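Local coordinates for putative uncharacterized protein (Chaetomium thermophilum, PDB 4XRI) that probably serves as an importin-beta transport receptor, carrying cargo proteins into the nucleus and binding a small GTPase, at residues H154-S159 with N200-A205; H142-N147 with T161-I166. The protein carries 2 engineered substitutions. All blocks are in the same frame, centred on the assembly; numbering follows the deposited sequence.

Contact 1. Residues H154-S159 with N200-A205; sequences HQKQAS and NEVRFA. With SO4 (sulfate ion), chain I; SO4 (sulfate ion), chain D.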
ATOM      1  N   HIS A 154      14.157  32.097 -22.667  1.00 39.53           N
ATOM      2  CA  HIS A 154      14.361  31.535 -21.336  1.00 39.02           C
ATOM      3  C   HIS A 154      13.487  32.189 -20.272  1.00 43.67           C
ATOM      4  O   HIS A 154      13.025  31.508 -19.355  1.00 41.17           O
ATOM      5  CB  HIS A 154      15.833  31.630 -20.934  1.00 38.02           C
ATOM      6  CG  HIS A 154      16.672  30.510 -21.460  1.00 44.42           C
ATOM      7  ND1 HIS A 154      17.101  30.450 -22.773  1.00 41.84           N
ATOM      8  CD2 HIS A 154      17.154  29.395 -20.864  1.00 47.48           C
ATOM      9  CE1 HIS A 154      17.810  29.355 -22.954  1.00 43.26           C
ATOM     10  NE2 HIS A 154      17.860  28.693 -21.807  1.00 46.83           N
ATOM     11  N   GLN A 155      13.250  33.494 -20.386  1.00 36.95           N
ATOM     12  CA  GLN A 155      12.350  34.148 -19.445  1.00 38.77           C
ATOM     13  C   GLN A 155      10.949  33.569 -19.589  1.00 35.21           C
ATOM     14  O   GLN A 155      10.240  33.400 -18.601  1.00 37.11           O
ATOM     15  CB  GLN A 155      12.313  35.666 -19.643  1.00 38.32           C
ATOM     16  CG  GLN A 155      11.374  36.350 -18.650  1.00 47.81           C
ATOM     17  CD  GLN A 155      11.449  37.861 -18.677  1.00 57.40           C
ATOM     18  OE1 GLN A 155      11.338  38.488 -19.731  1.00 63.22           O
ATOM     19  NE2 GLN A 155      11.634  38.459 -17.506  1.00 55.35           N
ATOM     20  N   LYS A 156      10.556  33.269 -20.823  1.00 39.54           N
ATOM     21  CA  LYS A 156       9.273  32.623 -21.078  1.00 46.62           C
ATOM     22  C   LYS A 156       9.221  31.238 -20.445  1.00 40.82           C
ATOM     23  O   LYS A 156       8.303  30.930 -19.686  1.00 42.44           O
ATOM     24  CB  LYS A 156       9.006  32.517 -22.580  1.00 42.72           C
ATOM     25  CG  LYS A 156       8.430  33.767 -23.210  1.00 50.98           C
ATOM     26  CD  LYS A 156       7.950  33.478 -24.626  1.00 49.08           C
ATOM     27  CE  LYS A 156       7.189  34.653 -25.211  1.00 54.99           C
ATOM     28  NZ  LYS A 156       6.495  34.283 -26.475  1.00 64.41           N
ATOM     29  N   GLN A 157      10.213  30.413 -20.772  1.00 39.64           N
ATOM     30  CA  GLN A 157      10.330  29.061 -20.232  1.00 41.17           C
ATOM     31  C   GLN A 157      10.196  29.030 -18.716  1.00 44.63           C
ATOM     32  O   GLN A 157       9.352  28.317 -18.168  1.00 39.23           O
ATOM     33  CB  GLN A 157      11.675  28.443 -20.617  1.00 34.99           C
ATOM     34  CG  GLN A 157      11.882  28.144 -22.085  1.00 47.69           C
ATOM     35  CD  GLN A 157      13.261  27.565 -22.351  1.00 56.39           C
ATOM     36  OE1 GLN A 157      14.158  28.262 -22.821  1.00 60.95           O
ATOM     37  NE2 GLN A 157      13.439  26.288 -22.033  1.00 61.16           N
ATOM     38  N   ALA A 158      11.041  29.813 -18.051  1.00 37.98           N
ATOM     39  CA  ALA A 158      11.150  29.802 -16.598  1.00 38.24           C
ATOM     40  C   ALA A 158       9.908  30.369 -15.920  1.00 37.33           C
ATOM     41  O   ALA A 158       9.515  29.912 -14.847  1.00 37.82           O
ATOM     42  CB  ALA A 158      12.389  30.576 -16.161  1.00 36.39           C
ATOM     43  N   SER A 159       9.293  31.366 -16.546  1.00 34.15           N
ATOM     44  CA  SER A 159       8.098  31.985 -15.987  1.00 35.31           C
ATOM     45  C   SER A 159       6.898  31.058 -16.130  1.00 37.61           C
ATOM     46  O   SER A 159       6.048  30.992 -15.244  1.00 35.61           O
ATOM     47  CB  SER A 159       7.815  33.327 -16.658  1.00 40.90           C
ATOM     48  OG  SER A 159       8.908  34.207 -16.476  1.00 37.15           O
ATOM     49  N   ASN A 200      10.356  25.881 -29.711  1.00 43.91           N
ATOM     50  CA  ASN A 200       9.993  24.573 -29.173  1.00 47.72           C
ATOM     51  C   ASN A 200      10.257  24.445 -27.676  1.00 48.41           C
ATOM     52  O   ASN A 200       9.561  23.709 -26.979  1.00 46.69           O
ATOM     53  CB  ASN A 200      10.736  23.466 -29.921  1.00 48.71           C
ATOM     54  CG  ASN A 200      10.147  23.193 -31.288  1.00 57.42           C
ATOM     55  OD1 ASN A 200       9.002  23.551 -31.565  1.00 57.74           O
ATOM     56  ND2 ASN A 200      10.922  22.544 -32.148  1.00 61.96           N
ATOM     57  N   GLU A 201      11.267  25.161 -27.191  1.00 45.41           N
ATOM     58  CA  GLU A 201      11.586  25.167 -25.768  1.00 50.51           C
ATOM     59  C   GLU A 201      10.434  25.782 -24.985  1.00 38.56           C
ATOM     60  O   GLU A 201      10.050  25.286 -23.930  1.00 42.23           O
ATOM     61  CB  GLU A 201      12.881  25.942 -25.504  1.00 57.75           C
ATOM     62  CG  GLU A 201      13.992  25.663 -26.497  1.00 70.82           C
ATOM     63  CD  GLU A 201      14.525  24.246 -26.402  1.00 79.64           C
ATOM     64  OE1 GLU A 201      14.453  23.655 -25.305  1.00 71.04           O
ATOM     65  OE2 GLU A 201      15.019  23.725 -27.426  1.00 87.71           O
ATOM     66  N   VAL A 202       9.896  26.870 -25.524  1.00 38.95           N
ATOM     67  CA  VAL A 202       8.760  27.559 -24.929  1.00 42.68           C
ATOM     68  C   VAL A 202       7.524  26.667 -24.929  1.00 44.25           C
ATOM     69  O   VAL A 202       6.813  26.573 -23.927  1.00 43.76           O
ATOM     70  CB  VAL A 202       8.455  28.875 -25.683  1.00 43.79           C
ATOM     71  CG1 VAL A 202       7.123  29.457 -25.236  1.00 46.87           C
ATOM     72  CG2 VAL A 202       9.586  29.877 -25.480  1.00 40.09           C
ATOM     73  N   ARG A 203       7.284  26.004 -26.058  1.00 43.84           N
ATOM     74  CA  ARG A 203       6.141  25.104 -26.193  1.00 45.77           C
ATOM     75  C   ARG A 203       6.179  23.969 -25.174  1.00 33.98           C
ATOM     76  O   ARG A 203       5.153  23.630 -24.579  1.00 37.84           O
ATOM     77  CB  ARG A 203       6.072  24.523 -27.607  1.00 46.36           C
ATOM     78  CG  ARG A 203       5.475  25.462 -28.647  1.00 51.43           C
ATOM     79  CD  ARG A 203       5.235  24.746 -29.969  1.00 55.12           C
ATOM     80  NE  ARG A 203       4.100  23.829 -29.905  1.00 47.85           N
ATOM     81  CZ  ARG A 203       3.782  22.964 -30.864  1.00 53.84           C
ATOM     82  NH1 ARG A 203       4.523  22.889 -31.961  1.00 52.20           N
ATOM     83  NH2 ARG A 203       2.730  22.169 -30.724  1.00 57.53           N
ATOM     84  N   PHE A 204       7.359  23.389 -24.967  1.00 38.39           N
ATOM     85  CA  PHE A 204       7.498  22.303 -24.001  1.00 41.12           C
ATOM     86  C   PHE A 204       7.241  22.789 -22.581  1.00 44.77           C
ATOM     87  O   PHE A 204       6.572  22.120 -21.795  1.00 44.13           O
ATOM     88  CB  PHE A 204       8.885  21.666 -24.073  1.00 42.96           C
ATOM     89  CG  PHE A 204       9.111  20.619 -23.020  1.00 47.85           C
ATOM     90  CD1 PHE A 204       8.399  19.434 -23.050  1.00 44.84           C
ATOM     91  CD2 PHE A 204      10.021  20.824 -21.995  1.00 55.55           C
ATOM     92  CE1 PHE A 204       8.590  18.468 -22.086  1.00 43.93           C
ATOM     93  CE2 PHE A 204      10.218  19.858 -21.024  1.00 61.91           C
ATOM     94  CZ  PHE A 204       9.500  18.677 -21.072  1.00 57.01           C
ATOM     95  N   ALA A 205       7.783  23.960 -22.260  1.00 47.30           N
ATOM     96  CA  ALA A 205       7.595  24.559 -20.946  1.00 42.37           C
ATOM     97  C   ALA A 205       6.122  24.875 -20.714  1.00 32.89           C
ATOM     98  O   ALA A 205       5.601  24.704 -19.612  1.00 37.60           O
ATOM     99  CB  ALA A 205       8.437  25.816 -20.810  1.00 39.17           C
TER
HETATM  100  S   SO4 I 908      19.764  25.950 -23.150  0.65 66.59           S
HETATM  101  O1  SO4 I 908      20.109  26.848 -22.052  0.65 69.37           O
HETATM  102  O2  SO4 I 908      20.117  24.582 -22.784  0.65 68.62           O
HETATM  103  O3  SO4 I 908      18.329  26.029 -23.415  0.65 61.13           O
HETATM  104  O4  SO4 I 908      20.499  26.342 -24.349  0.65 61.62           O
HETATM  105  S   SO4 D 903       4.344  21.371 -35.131  0.94 64.71           S
HETATM  106  O1  SO4 D 903       5.515  21.795 -34.373  0.94 65.31           O
HETATM  107  O2  SO4 D 903       3.203  21.237 -34.231  0.94 72.47           O
HETATM  108  O3  SO4 D 903       4.040  22.362 -36.159  0.94 66.05           O
HETATM  109  O4  SO4 D 903       4.624  20.088 -35.766  0.94 66.72           O
HETATM  110  O   HOH W   1      11.591  24.249 -21.617  1.00 55.38           O

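Contact 2. Residues H142-N147 with T161-I166; sequences HALVRN and TAIGFI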
ATOM      1  N   HIS A 142       0.974  38.938 -12.351  1.00 42.97           N
ATOM      2  CA  HIS A 142       0.916  39.803 -13.524  1.00 42.36           C
ATOM      3  C   HIS A 142       2.263  39.803 -14.241  1.00 36.00           C
ATOM      4  O   HIS A 142       2.324  39.762 -15.469  1.00 46.05           O
ATOM      5  CB  HIS A 142       0.521  41.230 -13.132  1.00 47.55           C
ATOM      6  CG  HIS A 142       0.358  42.155 -14.298  1.00 59.02           C
ATOM      7  ND1 HIS A 142      -0.771  42.168 -15.087  1.00 64.04           N
ATOM      8  CD2 HIS A 142       1.186  43.097 -14.809  1.00 60.68           C
ATOM      9  CE1 HIS A 142      -0.633  43.080 -16.034  1.00 62.03           C
ATOM     10  NE2 HIS A 142       0.545  43.656 -15.889  1.00 59.46           N
ATOM     11  N   ALA A 143       3.338  39.839 -13.461  1.00 38.00           N
ATOM     12  CA  ALA A 143       4.689  39.846 -14.006  1.00 46.62           C
ATOM     13  C   ALA A 143       5.010  38.518 -14.684  1.00 43.29           C
ATOM     14  O   ALA A 143       5.617  38.491 -15.754  1.00 41.47           O
ATOM     15  CB  ALA A 143       5.702  40.143 -12.910  1.00 35.60           C
ATOM     16  N   LEU A 144       4.599  37.420 -14.055  1.00 40.86           N
ATOM     17  CA  LEU A 144       4.834  36.087 -14.600  1.00 35.64           C
ATOM     18  C   LEU A 144       4.077  35.871 -15.906  1.00 34.81           C
ATOM     19  O   LEU A 144       4.622  35.334 -16.868  1.00 39.70           O
ATOM     20  CB  LEU A 144       4.435  35.014 -13.584  1.00 38.11           C
ATOM     21  CG  LEU A 144       5.286  34.902 -12.317  1.00 35.94           C
ATOM     22  CD1 LEU A 144       4.733  33.817 -11.400  1.00 34.47           C
ATOM     23  CD2 LEU A 144       6.738  34.622 -12.672  1.00 33.44           C
ATOM     24  N   VAL A 145       2.814  36.284 -15.927  1.00 34.19           N
ATOM     25  CA  VAL A 145       1.989  36.171 -17.125  1.00 36.84           C
ATOM     26  C   VAL A 145       2.558  37.037 -18.245  1.00 43.30           C
ATOM     27  O   VAL A 145       2.587  36.632 -19.407  1.00 41.82           O
ATOM     28  CB  VAL A 145       0.523  36.580 -16.846  1.00 39.63           C
ATOM     29  CG1 VAL A 145      -0.248  36.753 -18.144  1.00 39.40           C
ATOM     30  CG2 VAL A 145      -0.155  35.552 -15.955  1.00 41.74           C
ATOM     31  N   ARG A 146       3.026  38.225 -17.879  1.00 42.53           N
ATOM     32  CA  ARG A 146       3.629  39.140 -18.841  1.00 44.86           C
ATOM     33  C   ARG A 146       4.906  38.531 -19.414  1.00 38.60           C
ATOM     34  O   ARG A 146       5.114  38.525 -20.628  1.00 40.55           O
ATOM     35  CB  ARG A 146       3.920  40.493 -18.186  1.00 44.36           C
ATOM     36  CG  ARG A 146       4.295  41.597 -19.157  1.00 63.60           C
ATOM     37  CD  ARG A 146       4.521  42.905 -18.416  1.00 78.39           C
ATOM     38  NE  ARG A 146       5.168  43.915 -19.250  1.00 92.24           N
ATOM     39  CZ  ARG A 146       4.532  44.918 -19.850  1.00 97.29           C
ATOM     40  NH1 ARG A 146       5.210  45.787 -20.586  1.00 97.10           N
ATOM     41  NH2 ARG A 146       3.221  45.056 -19.710  1.00100.88           N
ATOM     42  N   ASN A 147       5.755  38.011 -18.531  1.00 36.58           N
ATOM     43  CA  ASN A 147       6.975  37.326 -18.943  1.00 37.39           C
ATOM     44  C   ASN A 147       6.687  36.157 -19.879  1.00 39.22           C
ATOM     45  O   ASN A 147       7.376  35.966 -20.880  1.00 39.15           O
ATOM     46  CB  ASN A 147       7.750  36.814 -17.727  1.00 44.31           C
ATOM     47  CG  ASN A 147       8.323  37.929 -16.879  1.00 48.77           C
ATOM     48  OD1 ASN A 147       8.270  39.100 -17.251  1.00 46.62           O
ATOM     49  ND2 ASN A 147       8.891  37.565 -15.734  1.00 49.71           N
ATOM     50  N   THR A 161       7.246  27.870 -16.139  1.00 36.34           N
ATOM     51  CA  THR A 161       7.588  26.864 -15.143  1.00 37.95           C
ATOM     52  C   THR A 161       7.189  27.314 -13.737  1.00 43.17           C
ATOM     53  O   THR A 161       6.685  26.521 -12.938  1.00 43.54           O
ATOM     54  CB  THR A 161       9.097  26.553 -15.180  1.00 33.88           C
ATOM     55  OG1 THR A 161       9.443  26.010 -16.461  1.00 41.57           O
ATOM     56  CG2 THR A 161       9.467  25.553 -14.108  1.00 33.03           C
ATOM     57  N   ALA A 162       7.409  28.593 -13.449  1.00 38.02           N
ATOM     58  CA  ALA A 162       7.057  29.161 -12.150  1.00 38.36           C
ATOM     59  C   ALA A 162       5.546  29.194 -11.962  1.00 35.56           C
ATOM     60  O   ALA A 162       5.035  28.880 -10.887  1.00 40.18           O
ATOM     61  CB  ALA A 162       7.643  30.560 -12.004  1.00 37.65           C
ATOM     62  N   ILE A 163       4.838  29.575 -13.022  1.00 37.11           N
ATOM     63  CA  ILE A 163       3.380  29.581 -13.026  1.00 35.86           C
ATOM     64  C   ILE A 163       2.828  28.188 -12.729  1.00 36.98           C
ATOM     65  O   ILE A 163       1.897  28.030 -11.934  1.00 36.98           O
ATOM     66  CB  ILE A 163       2.831  30.083 -14.379  1.00 41.04           C
ATOM     67  CG1 ILE A 163       3.023  31.599 -14.499  1.00 38.10           C
ATOM     68  CG2 ILE A 163       1.364  29.723 -14.533  1.00 47.30           C
ATOM     69  CD1 ILE A 163       2.696  32.144 -15.876  1.00 38.32           C
ATOM     70  N   GLY A 164       3.420  27.181 -13.360  1.00 34.74           N
ATOM     71  CA  GLY A 164       3.016  25.802 -13.157  1.00 44.29           C
ATOM     72  C   GLY A 164       3.246  25.336 -11.732  1.00 44.98           C
ATOM     73  O   GLY A 164       2.395  24.670 -11.144  1.00 41.32           O
ATOM     74  N   PHE A 165       4.404  25.692 -11.181  1.00 40.56           N
ATOM     75  CA  PHE A 165       4.756  25.353  -9.802  1.00 41.74           C
ATOM     76  C   PHE A 165       3.752  25.931  -8.815  1.00 38.11           C
ATOM     77  O   PHE A 165       3.338  25.264  -7.866  1.00 46.69           O
ATOM     78  CB  PHE A 165       6.161  25.861  -9.459  1.00 40.58           C
ATOM     79  CG  PHE A 165       7.269  25.087 -10.112  1.00 47.88           C
ATOM     80  CD1 PHE A 165       7.007  23.916 -10.802  1.00 51.59           C
ATOM     81  CD2 PHE A 165       8.580  25.525 -10.020  1.00 37.77           C
ATOM     82  CE1 PHE A 165       8.027  23.203 -11.396  1.00 51.14           C
ATOM     83  CE2 PHE A 165       9.606  24.814 -10.608  1.00 42.78           C
ATOM     84  CZ  PHE A 165       9.329  23.649 -11.297  1.00 51.35           C
ATOM     85  N   ILE A 166       3.370  27.179  -9.052  1.00 39.74           N
ATOM     86  CA  ILE A 166       2.435  27.885  -8.189  1.00 38.07           C
ATOM     87  C   ILE A 166       1.023  27.309  -8.305  1.00 43.37           C
ATOM     88  O   ILE A 166       0.346  27.095  -7.298  1.00 41.86           O
ATOM     89  CB  ILE A 166       2.415  29.389  -8.522  1.00 36.49           C
ATOM     90  CG1 ILE A 166       3.740  30.033  -8.107  1.00 35.63           C
ATOM     91  CG2 ILE A 166       1.253  30.082  -7.831  1.00 36.70           C
ATOM     92  CD1 ILE A 166       3.909  31.460  -8.586  1.00 36.35           C
TER

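Contact 1. Residues H154-S159 with N200-A205
K156 and Q157 of helix 153-168 pack against E201, V202 and A205 in the first turns of helix 200-212, a partly buried contact between two helices running almost parallel. Over these short segments the axes differ by only 10° and approach to 8.6 Å. Q157 does most of the work. With CG anti to the carbonyl carbon and the chain straight beyond it (chi2 179°), it lies beside E201, both side chains pointing the same way. Its NE2 comes to 3.5 Å from E201 CB. The same NE2 donates to a water (2.8 Å), which in turn donates to E201 O (3.0 Å), a carbonyl also used by the A205 amide. Helices laid side by side in this way are what a HEAT-repeat solenoid, the architecture of importin beta, shows within each of its layers. The other end of the amide is held too: Q157 OE1 accepts from Q153 NE2 and sits 3.5 Å above the centre of the H154 ring. At the edge of that ring, H154 NE2 donates to O1 of the chain I sulfate at 2.9 Å (142° at the hydrogen); S114 binds this ion as well, which probably comes from the crystallisation liquor. The K156 side chain passes across V202 at a slant, with K156 CB 4.0 Å from V202 CG2, and the A205 methyl lies against the backbone carbonyl of Q157, A205 CB to Q157 O 3.8 Å. A leucine in place of Q157 would probably break the water bridge to E201 O and leave Q153 NE2 without its acceptor.

Contact 2. Residues H142-N147 with T161-I166
L144 meets I163 and I166 in a buried contact between helices 140-150 and 153-168, whose axes cross at -136° and lie 10.0 Å apart here; the side chains that meet are all apolar. L144 and I163 slide past one another in opposite directions, bringing L144 CB to 3.8 Å from I163 CG1. In I163 the CG1 branch stands anti to the carbonyl carbon and continues extended (chi2 172°), which carries I163 CD1 onto the backbone of the other helix, 3.9 Å from L144 O and within reach of V145 CG2 at 4.4 Å. Two consecutive helices folded back on each other across a short turn make a helical hairpin, the kind of unit from which HEAT-repeat proteins are built. The leucine fork divides its contacts. L144 CD1, trans to CA (chi2 178°), meets I166 CD1 tip to tip at 3.8 Å, whereas L144 CD2 turns to A162 CB at 4.2 Å. Neighbouring helices close over this layer: I185 of helix 182-193 touches both V145 and I163, and A128 of helix 114-131 packs on I166, which also touches L140 and M141 from the helix that carries L144.

Overall arrangement
Following the chain, 142-147 comes first, then 154-159, 161-166 and finally 200-205, so the two contacts cross rather than nest. Contact 2 closes a short loop, folding helix 153-168 back on helix 140-150; contact 1 closes a longer, mostly helical one, which passes through helices 172-178 and 182-193 before helix 200-212 returns to the same helix 153-168. That helix is thus the shared middle member, gripped by its earlier neighbour through one face and by the later helix nearer its start. The contact centres lie 11 Å apart, and S159 and K156 touch N147, joining the two regions within the N-terminal part of the solenoid.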